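Local coordinates for protein halocarboxylic acid dehalogenase DehI (Pseudomonas putida, PDB 3BJX) that probably hydrolyses the carbon-halogen bond of alpha-haloacids, as a group I haloacid dehalogenase, at residues Thr37-Asp40 / Ile41-Leu45; Trp49-Phe52 / Gly53-Val56; Gly200-Ser203 / Asp204-Ala207; Phe278-Gln281 / Arg282-Asp286. All coordinates share one frame; numbering follows the deposited sequence.

Contact 1 of 4, residues Thr37-Asp40 / Ile41-Leu45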
loop_
_atom_site.group_PDB
_atom_site.type_symbol
_atom_site.label_atom_id
_atom_site.label_comp_id
_atom_site.label_asym_id
_atom_site.label_seq_id
_atom_site.Cartn_x
_atom_site.Cartn_y
_atom_site.Cartn_z
ATOM N N THR A 37 -5.627 -23.285 -11.310
ATOM C CA THR A 37 -5.876 -22.281 -10.246
ATOM C C THR A 37 -6.789 -21.127 -10.688
ATOM O O THR A 37 -7.809 -20.868 -10.050
ATOM C CB THR A 37 -4.531 -21.712 -9.673
ATOM O OG1 THR A 37 -3.801 -22.761 -9.040
ATOM C CG2 THR A 37 -4.773 -20.635 -8.645
ATOM N N TYR A 38 -6.412 -20.441 -11.764
ATOM C CA TYR A 38 -7.223 -19.371 -12.376
ATOM C C TYR A 38 -8.674 -19.774 -12.587
ATOM O O TYR A 38 -9.585 -19.074 -12.155
ATOM C CB TYR A 38 -6.625 -18.960 -13.734
ATOM C CG TYR A 38 -5.521 -17.914 -13.682
ATOM C CD1 TYR A 38 -5.389 -16.961 -14.706
ATOM C CD2 TYR A 38 -4.601 -17.883 -12.624
ATOM C CE1 TYR A 38 -4.364 -16.026 -14.677
ATOM C CE2 TYR A 38 -3.588 -16.935 -12.577
ATOM C CZ TYR A 38 -3.466 -16.017 -13.595
ATOM O OH TYR A 38 -2.453 -15.083 -13.531
ATOM N N GLU A 39 -8.882 -20.889 -13.272
ATOM C CA GLU A 39 -10.218 -21.433 -13.525
ATOM C C GLU A 39 -10.930 -21.745 -12.222
ATOM O O GLU A 39 -12.108 -21.410 -12.065
ATOM C CB GLU A 39 -10.120 -22.690 -14.377
ATOM C CG GLU A 39 -11.418 -23.494 -14.493
ATOM C CD GLU A 39 -12.414 -22.931 -15.498
ATOM O OE1 GLU A 39 -12.153 -21.866 -16.128
ATOM O OE2 GLU A 39 -13.479 -23.572 -15.660
ATOM N N ASP A 40 -10.211 -22.363 -11.286
ATOM C CA ASP A 40 -10.778 -22.694 -9.982
ATOM C C ASP A 40 -11.161 -21.455 -9.172
ATOM O O ASP A 40 -12.213 -21.450 -8.523
ATOM C CB ASP A 40 -9.850 -23.595 -9.166
ATOM C CG ASP A 40 -10.591 -24.303 -8.069
ATOM O OD1 ASP A 40 -11.765 -24.660 -8.313
ATOM O OD2 ASP A 40 -10.045 -24.487 -6.969
ATOM N N ILE A 41 -10.324 -20.414 -9.209
ATOM C CA ILE A 41 -10.668 -19.118 -8.579
ATOM C C ILE A 41 -12.012 -18.611 -9.109
ATOM O O ILE A 41 -12.889 -18.306 -8.338
ATOM C CB ILE A 41 -9.529 -18.051 -8.719
ATOM C CG1 ILE A 41 -8.400 -18.325 -7.715
ATOM C CG2 ILE A 41 -10.043 -16.639 -8.500
ATOM C CD1 ILE A 41 -7.097 -17.634 -8.053
ATOM N N ARG A 42 -12.190 -18.602 -10.430
ATOM C CA ARG A 42 -13.422 -18.118 -11.063
ATOM C C ARG A 42 -14.675 -18.950 -10.748
ATOM O O ARG A 42 -15.734 -18.389 -10.548
ATOM C CB ARG A 42 -13.238 -18.009 -12.574
ATOM C CG ARG A 42 -12.188 -17.005 -13.044
ATOM C CD ARG A 42 -12.268 -16.831 -14.580
ATOM N NE ARG A 42 -11.835 -18.040 -15.278
ATOM C CZ ARG A 42 -10.626 -18.218 -15.804
ATOM N NH1 ARG A 42 -9.721 -17.248 -15.765
ATOM N NH2 ARG A 42 -10.330 -19.364 -16.386
ATOM N N LEU A 43 -14.556 -20.275 -10.699
ATOM C CA LEU A 43 -15.698 -21.152 -10.423
ATOM C C LEU A 43 -16.045 -21.118 -8.954
ATOM O O LEU A 43 -17.196 -21.209 -8.594
ATOM C CB LEU A 43 -15.416 -22.607 -10.863
ATOM C CG LEU A 43 -15.293 -22.986 -12.361
ATOM C CD1 LEU A 43 -14.500 -24.289 -12.600
ATOM C CD2 LEU A 43 -16.653 -23.071 -13.053
ATOM N N THR A 44 -15.042 -20.970 -8.104
ATOM C CA THR A 44 -15.235 -20.969 -6.644
ATOM C C THR A 44 -15.811 -19.635 -6.166
ATOM O O THR A 44 -16.727 -19.607 -5.314
ATOM C CB THR A 44 -13.904 -21.249 -5.910
ATOM O OG1 THR A 44 -13.386 -22.510 -6.337
ATOM C CG2 THR A 44 -14.076 -21.250 -4.373
ATOM N N LEU A 45 -15.279 -18.537 -6.717
ATOM C CA LEU A 45 -15.825 -17.210 -6.433
ATOM C C LEU A 45 -17.047 -16.796 -7.284
ATOM O O LEU A 45 -17.664 -15.774 -6.992
ATOM C CB LEU A 45 -14.712 -16.140 -6.440
ATOM C CG LEU A 45 -13.538 -16.384 -5.474
ATOM C CD1 LEU A 45 -12.560 -15.247 -5.478
ATOM C CD2 LEU A 45 -14.016 -16.661 -4.029
HETATM O O HOH W 1 -14.273 -19.097 -16.042
#

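Contact 2 of 4, residues Trp49-Phe52 / Gly53-Val56. With SO4 (sulfate ion), chain E.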
loop_
_atom_site.group_PDB
_atom_site.type_symbol
_atom_site.label_atom_id
_atom_site.label_comp_id
_atom_site.label_asym_id
_atom_site.label_seq_id
_atom_site.Cartn_x
_atom_site.Cartn_y
_atom_site.Cartn_z
ATOM N N TRP A 49 -13.655 -13.266 -14.102
ATOM C CA TRP A 49 -12.290 -12.784 -14.269
ATOM C C TRP A 49 -11.430 -13.218 -13.082
ATOM O O TRP A 49 -11.945 -13.521 -11.997
ATOM C CB TRP A 49 -12.245 -11.251 -14.482
ATOM C CG TRP A 49 -12.171 -10.404 -13.235
ATOM C CD1 TRP A 49 -11.083 -9.702 -12.777
ATOM C CD2 TRP A 49 -13.225 -10.156 -12.286
ATOM N NE1 TRP A 49 -11.392 -9.040 -11.607
ATOM C CE2 TRP A 49 -12.698 -9.303 -11.281
ATOM C CE3 TRP A 49 -14.562 -10.570 -12.183
ATOM C CZ2 TRP A 49 -13.472 -8.850 -10.186
ATOM C CZ3 TRP A 49 -15.330 -10.119 -11.074
ATOM C CH2 TRP A 49 -14.771 -9.279 -10.098
ATOM N N VAL A 50 -10.125 -13.263 -13.311
ATOM C CA VAL A 50 -9.134 -13.402 -12.252
ATOM C C VAL A 50 -8.627 -12.002 -11.924
ATOM O O VAL A 50 -8.203 -11.273 -12.832
ATOM C CB VAL A 50 -7.965 -14.360 -12.666
ATOM C CG1 VAL A 50 -6.823 -14.265 -11.696
ATOM C CG2 VAL A 50 -8.466 -15.811 -12.721
ATOM N N ALA A 51 -8.717 -11.624 -10.641
ATOM C CA ALA A 51 -8.385 -10.285 -10.190
ATOM C C ALA A 51 -6.984 -9.921 -10.635
ATOM O O ALA A 51 -6.086 -10.773 -10.594
ATOM C CB ALA A 51 -8.489 -10.176 -8.702
ATOM N N PHE A 52 -6.827 -8.678 -11.097
ATOM C CA PHE A 52 -5.525 -8.068 -11.358
ATOM C C PHE A 52 -4.510 -8.431 -10.243
ATOM O O PHE A 52 -3.372 -8.815 -10.527
ATOM C CB PHE A 52 -5.721 -6.533 -11.483
ATOM C CG PHE A 52 -4.471 -5.743 -11.871
ATOM C CD1 PHE A 52 -3.425 -6.320 -12.577
ATOM C CD2 PHE A 52 -4.395 -4.373 -11.560
ATOM C CE1 PHE A 52 -2.302 -5.558 -12.932
ATOM C CE2 PHE A 52 -3.295 -3.605 -11.928
ATOM C CZ PHE A 52 -2.246 -4.197 -12.616
ATOM N N GLY A 53 -4.933 -8.333 -8.983
ATOM C CA GLY A 53 -4.075 -8.644 -7.849
ATOM C C GLY A 53 -3.574 -10.073 -7.847
ATOM O O GLY A 53 -2.417 -10.339 -7.505
ATOM N N CYS A 54 -4.449 -11.003 -8.217
ATOM C CA CYS A 54 -4.041 -12.411 -8.348
ATOM C C CYS A 54 -3.065 -12.621 -9.493
ATOM O O CYS A 54 -2.106 -13.360 -9.344
ATOM C CB CYS A 54 -5.247 -13.309 -8.529
ATOM S SG CYS A 54 -6.186 -13.424 -7.035
ATOM N N ARG A 55 -3.311 -11.957 -10.620
ATOM C CA ARG A 55 -2.458 -12.069 -11.799
ATOM C C ARG A 55 -1.034 -11.560 -11.552
ATOM O O ARG A 55 -0.070 -12.080 -12.150
ATOM C CB ARG A 55 -3.090 -11.357 -13.012
ATOM C CG ARG A 55 -4.540 -11.781 -13.262
ATOM C CD ARG A 55 -5.019 -11.419 -14.657
ATOM N NE ARG A 55 -4.945 -9.990 -14.987
ATOM C CZ ARG A 55 -5.973 -9.140 -14.958
ATOM N NH1 ARG A 55 -7.177 -9.534 -14.562
ATOM N NH2 ARG A 55 -5.788 -7.861 -15.311
ATOM N N VAL A 56 -0.910 -10.553 -10.686
ATOM C CA VAL A 56 0.392 -10.093 -10.218
ATOM C C VAL A 56 1.053 -11.098 -9.268
ATOM O O VAL A 56 2.265 -11.298 -9.329
ATOM C CB VAL A 56 0.303 -8.680 -9.569
ATOM C CG1 VAL A 56 1.636 -8.272 -8.957
ATOM C CG2 VAL A 56 -0.167 -7.646 -10.626
HETATM S S SO4 E . -9.495 -6.345 -10.325
HETATM O O1 SO4 E . -10.962 -6.242 -10.442
HETATM O O2 SO4 E . -9.138 -6.859 -9.003
HETATM O O3 SO4 E . -9.011 -7.264 -11.345
HETATM O O4 SO4 E . -8.838 -5.051 -10.510
#

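Contact 3 of 4, residues Gly200-Ser203 / Asp204-Ala207. With SO4 (sulfate ion), chain E.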
loop_
_atom_site.group_PDB
_atom_site.type_symbol
_atom_site.label_atom_id
_atom_site.label_comp_id
_atom_site.label_asym_id
_atom_site.label_seq_id
_atom_site.Cartn_x
_atom_site.Cartn_y
_atom_site.Cartn_z
ATOM N N GLY A 200 -1.712 0.858 -11.644
ATOM C CA GLY A 200 -2.217 0.418 -12.925
ATOM C C GLY A 200 -3.746 0.413 -12.959
ATOM O O GLY A 200 -4.420 0.693 -11.942
ATOM N N PRO A 201 -4.312 0.138 -14.149
ATOM C CA PRO A 201 -5.752 0.062 -14.309
ATOM C C PRO A 201 -6.359 -1.283 -13.824
ATOM O O PRO A 201 -5.830 -2.345 -14.118
ATOM C CB PRO A 201 -5.926 0.229 -15.812
ATOM C CG PRO A 201 -4.689 -0.301 -16.388
ATOM C CD PRO A 201 -3.595 -0.073 -15.415
ATOM N N ALA A 202 -7.474 -1.215 -13.097
ATOM C CA ALA A 202 -8.165 -2.415 -12.595
ATOM C C ALA A 202 -8.795 -3.139 -13.760
ATOM O O ALA A 202 -9.102 -2.499 -14.780
ATOM C CB ALA A 202 -9.241 -2.011 -11.622
ATOM N N SER A 203 -9.014 -4.451 -13.609
ATOM C CA SER A 203 -9.706 -5.243 -14.637
ATOM C C SER A 203 -10.998 -4.566 -15.029
ATOM O O SER A 203 -11.446 -4.681 -16.179
ATOM C CB SER A 203 -10.039 -6.657 -14.150
ATOM O OG SER A 203 -8.883 -7.353 -13.738
ATOM N N ASP A 204 -11.580 -3.848 -14.062
ATOM C CA ASP A 204 -12.861 -3.144 -14.229
ATOM C C ASP A 204 -12.795 -2.175 -15.369
ATOM O O ASP A 204 -13.740 -2.072 -16.157
ATOM C CB ASP A 204 -13.204 -2.336 -12.971
ATOM C CG ASP A 204 -13.347 -3.190 -11.751
ATOM O OD1 ASP A 204 -12.347 -3.849 -11.342
ATOM O OD2 ASP A 204 -14.454 -3.181 -11.189
ATOM N N PHE A 205 -11.682 -1.438 -15.401
ATOM C CA PHE A 205 -11.395 -0.418 -16.413
ATOM C C PHE A 205 -10.958 -1.035 -17.744
ATOM O O PHE A 205 -11.313 -0.529 -18.800
ATOM C CB PHE A 205 -10.395 0.614 -15.875
ATOM C CG PHE A 205 -10.890 1.338 -14.646
ATOM C CD1 PHE A 205 -12.215 1.811 -14.574
ATOM C CD2 PHE A 205 -10.050 1.550 -13.553
ATOM C CE1 PHE A 205 -12.682 2.458 -13.438
ATOM C CE2 PHE A 205 -10.516 2.193 -12.412
ATOM C CZ PHE A 205 -11.826 2.658 -12.353
ATOM N N GLN A 206 -10.217 -2.141 -17.701
ATOM C CA GLN A 206 -9.975 -2.946 -18.920
ATOM C C GLN A 206 -11.257 -3.397 -19.641
ATOM O O GLN A 206 -11.307 -3.513 -20.872
ATOM C CB GLN A 206 -9.126 -4.168 -18.583
ATOM C CG GLN A 206 -7.703 -3.821 -18.174
ATOM C CD GLN A 206 -6.892 -5.061 -17.830
ATOM O OE1 GLN A 206 -6.628 -5.343 -16.658
ATOM N NE2 GLN A 206 -6.510 -5.815 -18.847
ATOM N N ALA A 207 -12.300 -3.647 -18.865
ATOM C CA ALA A 207 -13.506 -4.224 -19.383
ATOM C C ALA A 207 -14.409 -3.170 -19.981
ATOM O O ALA A 207 -15.139 -3.432 -20.934
ATOM C CB ALA A 207 -14.210 -4.961 -18.277
HETATM S S SO4 E . -9.495 -6.345 -10.325
HETATM O O1 SO4 E . -10.962 -6.242 -10.442
HETATM O O2 SO4 E . -9.138 -6.859 -9.003
HETATM O O3 SO4 E . -9.011 -7.264 -11.345
HETATM O O4 SO4 E . -8.838 -5.051 -10.510
#

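Contact 4 of 4, residues Phe278-Gln281 / Arg282-Asp286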
loop_
_atom_site.group_PDB
_atom_site.type_symbol
_atom_site.label_atom_id
_atom_site.label_comp_id
_atom_site.label_asym_id
_atom_site.label_seq_id
_atom_site.Cartn_x
_atom_site.Cartn_y
_atom_site.Cartn_z
ATOM N N PHE A 278 -0.435 -5.783 0.654
ATOM C CA PHE A 278 -0.761 -4.493 1.256
ATOM C C PHE A 278 -1.427 -3.565 0.249
ATOM O O PHE A 278 -2.553 -3.131 0.447
ATOM C CB PHE A 278 0.509 -3.829 1.754
ATOM C CG PHE A 278 0.272 -2.585 2.549
ATOM C CD1 PHE A 278 0.115 -2.658 3.930
ATOM C CD2 PHE A 278 0.220 -1.333 1.923
ATOM C CE1 PHE A 278 -0.095 -1.521 4.663
ATOM C CE2 PHE A 278 0.020 -0.177 2.663
ATOM C CZ PHE A 278 -0.135 -0.277 4.039
HETATM N N MSE A 279 -0.718 -3.275 -0.832
HETATM C CA MSE A 279 -1.246 -2.455 -1.913
HETATM C C MSE A 279 -2.610 -2.891 -2.469
HETATM O O MSE A 279 -3.452 -2.055 -2.778
HETATM C CB MSE A 279 -0.230 -2.433 -3.047
HETATM C CG MSE A 279 -0.595 -1.503 -4.159
HETATM SE SE MSE A 279 0.910 -1.256 -5.336
HETATM C CE MSE A 279 0.999 -3.061 -6.167
ATOM N N TYR A 280 -2.806 -4.194 -2.646
ATOM C CA TYR A 280 -4.059 -4.670 -3.231
ATOM C C TYR A 280 -5.264 -4.634 -2.275
ATOM O O TYR A 280 -6.383 -4.522 -2.733
ATOM C CB TYR A 280 -3.915 -6.015 -3.980
ATOM C CG TYR A 280 -3.466 -5.843 -5.418
ATOM C CD1 TYR A 280 -4.343 -5.353 -6.399
ATOM C CD2 TYR A 280 -2.159 -6.150 -5.797
ATOM C CE1 TYR A 280 -3.913 -5.173 -7.716
ATOM C CE2 TYR A 280 -1.728 -5.984 -7.107
ATOM C CZ TYR A 280 -2.602 -5.495 -8.051
ATOM O OH TYR A 280 -2.150 -5.352 -9.345
ATOM N N GLN A 281 -5.044 -4.688 -0.960
ATOM C CA GLN A 281 -6.130 -4.368 -0.002
ATOM C C GLN A 281 -6.774 -3.017 -0.329
ATOM O O GLN A 281 -7.994 -2.912 -0.427
ATOM C CB GLN A 281 -5.627 -4.361 1.441
ATOM C CG GLN A 281 -5.034 -5.665 1.929
ATOM C CD GLN A 281 -4.620 -5.604 3.372
ATOM O OE1 GLN A 281 -3.439 -5.432 3.701
ATOM N NE2 GLN A 281 -5.575 -5.752 4.250
ATOM N N ARG A 282 -5.937 -1.995 -0.524
ATOM C CA ARG A 282 -6.404 -0.627 -0.762
ATOM C C ARG A 282 -6.914 -0.448 -2.184
ATOM O O ARG A 282 -7.862 0.305 -2.412
ATOM C CB ARG A 282 -5.285 0.392 -0.489
ATOM C CG ARG A 282 -5.016 0.685 0.956
ATOM C CD ARG A 282 -4.183 -0.389 1.634
ATOM N NE ARG A 282 -3.985 -0.071 3.042
ATOM C CZ ARG A 282 -3.543 -0.927 3.951
ATOM N NH1 ARG A 282 -3.184 -2.159 3.595
ATOM N NH2 ARG A 282 -3.418 -0.531 5.215
ATOM N N PHE A 283 -6.286 -1.148 -3.126
ATOM C CA PHE A 283 -6.627 -1.050 -4.539
ATOM C C PHE A 283 -8.029 -1.571 -4.775
ATOM O O PHE A 283 -8.869 -0.866 -5.376
ATOM C CB PHE A 283 -5.583 -1.780 -5.400
ATOM C CG PHE A 283 -5.867 -1.747 -6.895
ATOM C CD1 PHE A 283 -5.193 -0.862 -7.722
ATOM C CD2 PHE A 283 -6.796 -2.610 -7.468
ATOM C CE1 PHE A 283 -5.434 -0.819 -9.085
ATOM C CE2 PHE A 283 -7.051 -2.583 -8.841
ATOM C CZ PHE A 283 -6.369 -1.680 -9.644
ATOM N N ILE A 284 -8.279 -2.795 -4.284
ATOM C CA ILE A 284 -9.590 -3.448 -4.384
ATOM C C ILE A 284 -10.653 -2.647 -3.651
ATOM O O ILE A 284 -11.728 -2.397 -4.208
ATOM C CB ILE A 284 -9.621 -4.870 -3.793
ATOM C CG1 ILE A 284 -8.430 -5.718 -4.253
ATOM C CG2 ILE A 284 -10.989 -5.540 -4.112
ATOM C CD1 ILE A 284 -8.541 -6.284 -5.603
ATOM N N ALA A 285 -10.390 -2.274 -2.397
ATOM C CA ALA A 285 -11.294 -1.342 -1.684
ATOM C C ALA A 285 -11.641 -0.136 -2.568
ATOM O O ALA A 285 -12.825 0.151 -2.775
ATOM C CB ALA A 285 -10.729 -0.893 -0.345
ATOM N N ASP A 286 -10.632 0.551 -3.113
ATOM C CA ASP A 286 -10.880 1.749 -3.932
ATOM C C ASP A 286 -11.764 1.406 -5.113
ATOM O O ASP A 286 -12.710 2.154 -5.415
ATOM C CB ASP A 286 -9.586 2.342 -4.502
ATOM C CG ASP A 286 -8.642 2.874 -3.436
ATOM O OD1 ASP A 286 -9.042 3.103 -2.281
ATOM O OD2 ASP A 286 -7.468 3.074 -3.779
#

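Contact 1 of 4, residues Thr37-Asp40 / Ile41-Leu45
Glu-39 and Arg-42 form a salt bridge one turn apart on helix 32-45. Arg-42 NH2 donates to Glu-39 OE1 over 3.1 Å, and the N-H...O angle of 165° is close to straight. OE1 accepts on its anti lone pair and lies at the guanidinium edge, near that plane. The carboxylate is turned steeply, with the two planes 72° apart. The Arg-42 chain bends at chi3 (-69°), and this lays one guanidinium face over Tyr-38 O. A water accepts from Arg-42 NE at 2.8 Å and gives a weak bond to Glu-39 OE1.

Asp-40 O is gripped twice by Thr-44. The hydroxyl Thr-44 OG1 donates to it over 2.7 Å. Thr-44 N donates to the same oxygen over 2.9 Å, from the other face of the carbonyl plane. The Asp-40 carboxylate serves other partners, with OD1 paired to Lys-163 and OD2 accepting from Trp-68. Ile-41 N closes the preceding turn on Thr-37 O at 2.7 Å.

The apolar contacts are few. Thr-37 CG2 meets Ile-41 CD1 at 3.8 Å. Leu-43 CD1 lies against the Glu-39 side chain, 3.7 Å from its CG and 3.3 Å from its OE2. Helix 63-71 covers one side through Leu-64, Pro-65 and Trp-68, while Tyr-132 of helix 112-143 packs on Ile-41 and Leu-45.

Contact 2 of 4, residues Trp49-Phe52 / Gly53-Val56
Gly-53 N lies 3.9 Å from CG of the Phe-52 ring at the sulfate-holding N-terminus of helix 52-57, with Ala-51 at the N-cap. Having no side chain, Gly-53 brings its CA against the ring of Tyr-280. Cys-54 comes next. Its CB touches Val-50 CG1 at 3.7 Å, and its N makes a weak bond to Ala-51 O.

Arg-55 reaches back over the start of the helix. Its backbone N bonds to Ala-51 O at 3.0 Å. A bend at chi3 (-58°) turns the guanidinium back, with one face over Phe-52 CA. NH1 donates to Val-50 O over 2.7 Å; the bond is bent at the hydrogen, 133°, yet nearly in line with the carbonyl. NE bonds to Gln-24, which helps fix the rotation of the group. Its positive charge lies near the sulfate and would be expected to strengthen the pull on an anion there.

Val-56 ends the segment. Its CG2 meets Phe-52 CE1 at 3.8 Å, and its side chain also packs on Ala-271 of the second subunit.

The sulfate was probably picked up from the crystallisation medium and may mark a natural anion pocket. Trp-49 NE1 donates to its O3 at 3.0 Å, with the oxygen in the plane of the indole at its edge. Phe-52 N donates to the same O3 over 2.6 Å, almost straight at 172°.

Contact 3 of 4, residues Gly200-Ser203 / Asp204-Ala207
Ser-203 and Asp-204 both meet the sulfate at the start of helix 203-208. Ser-203 N donates to sulfate O4 over 3.2 Å. The hydroxyl of Ser-203 is modelled only 2.4 Å from sulfate O3, as OG to O3, and so short a bond makes the exact placement doubtful. Its OG lies beside the backbone N (chi1 -57°), which puts the hydroxyl and the amide on the same ion. Asp-204 OD1 stands 2.9 Å from sulfate O1 and 3.6 Å from Ala-202 CB.

A second shell sets these groups. Arg-55 NH1 bonds to Ser-203 OG, and Asn-129 donates to Asp-204 OD2. Ala-202, the N-cap residue, takes two backbone bonds on its O. Gln-206 N comes in the carbonyl plane at 3.1 Å from Ala-202 O, whereas Phe-205 N lies well above that plane. The Phe-205 ring touches Ala-202 CB through CD2 at 4.1 Å. Gln-206 NE2 bonds to Val-176 O, tying the turn to a neighbouring loop.

The arrangement is an anion site at a helix N-terminus. Such a pocket is consistent with binding the carboxylate of a haloacid, though the ion here is a sulfate.

Contact 4 of 4, residues Phe278-Gln281 / Arg282-Asp286
Arg-282 lies flat on Phe-278, one helical turn earlier. The guanidinium and the ring are stacked with their centres 3.7 Å apart and their planes at 21°, a cation-pi contact over the ring face. The Arg-282 chain turns back at chi2 (79°) and carries NH1 over the middle of the ring. NH1 also makes a weak bond to Phe-278 O at 3.4 Å.

Gln-281 runs beside Arg-282, pointing the same way. Its OE1 sits at the guanidinium edge, 3.3 Å from Arg-282 NH1, with the amide plane steeply turned against it. The firm partner of that OE1 is Ser-140 OG. Gln-281 O takes the helical bond from Ala-285 N at 3.2 Å.

Tyr-280 turns its ring edge toward the face of Phe-283 in an edge-to-face pair, centroids 5.2 Å apart. The closest atoms are Tyr-280 CD1 and Phe-283 CD2, at 3.8 Å. The hydroxyl of Tyr-280 bonds to His-199, and Phe-283 comes near the bound sulfate.

All this lies on helix 267-299. Helix 112-143 packs on Tyr-280, Gln-281 and Ile-284, and helix 230-248 on Ala-285. Phe-278 of the second subunit packs on Arg-282.

Each of the four contacts is local, within one helix or at its start, so none closes a long loop. They come one after another along the chain and neither nest nor cross. Contact 1 lies on helix 32-45, and contact 2 opens the next helix. The two touch where Tyr-38 and Arg-42 pack on Val-50. Contact 3, far later in sequence, returns to contact 2: both hold the same sulfate from two helix starts, and Phe-52 packs on Pro-201. Contact 4, on helix 267-299, packs against contacts 2 and 3. Its Tyr-280 touches Phe-52 and Val-56, and its Phe-283 packs on Ala-202. Contact 1 touches neither contact 3 nor contact 4.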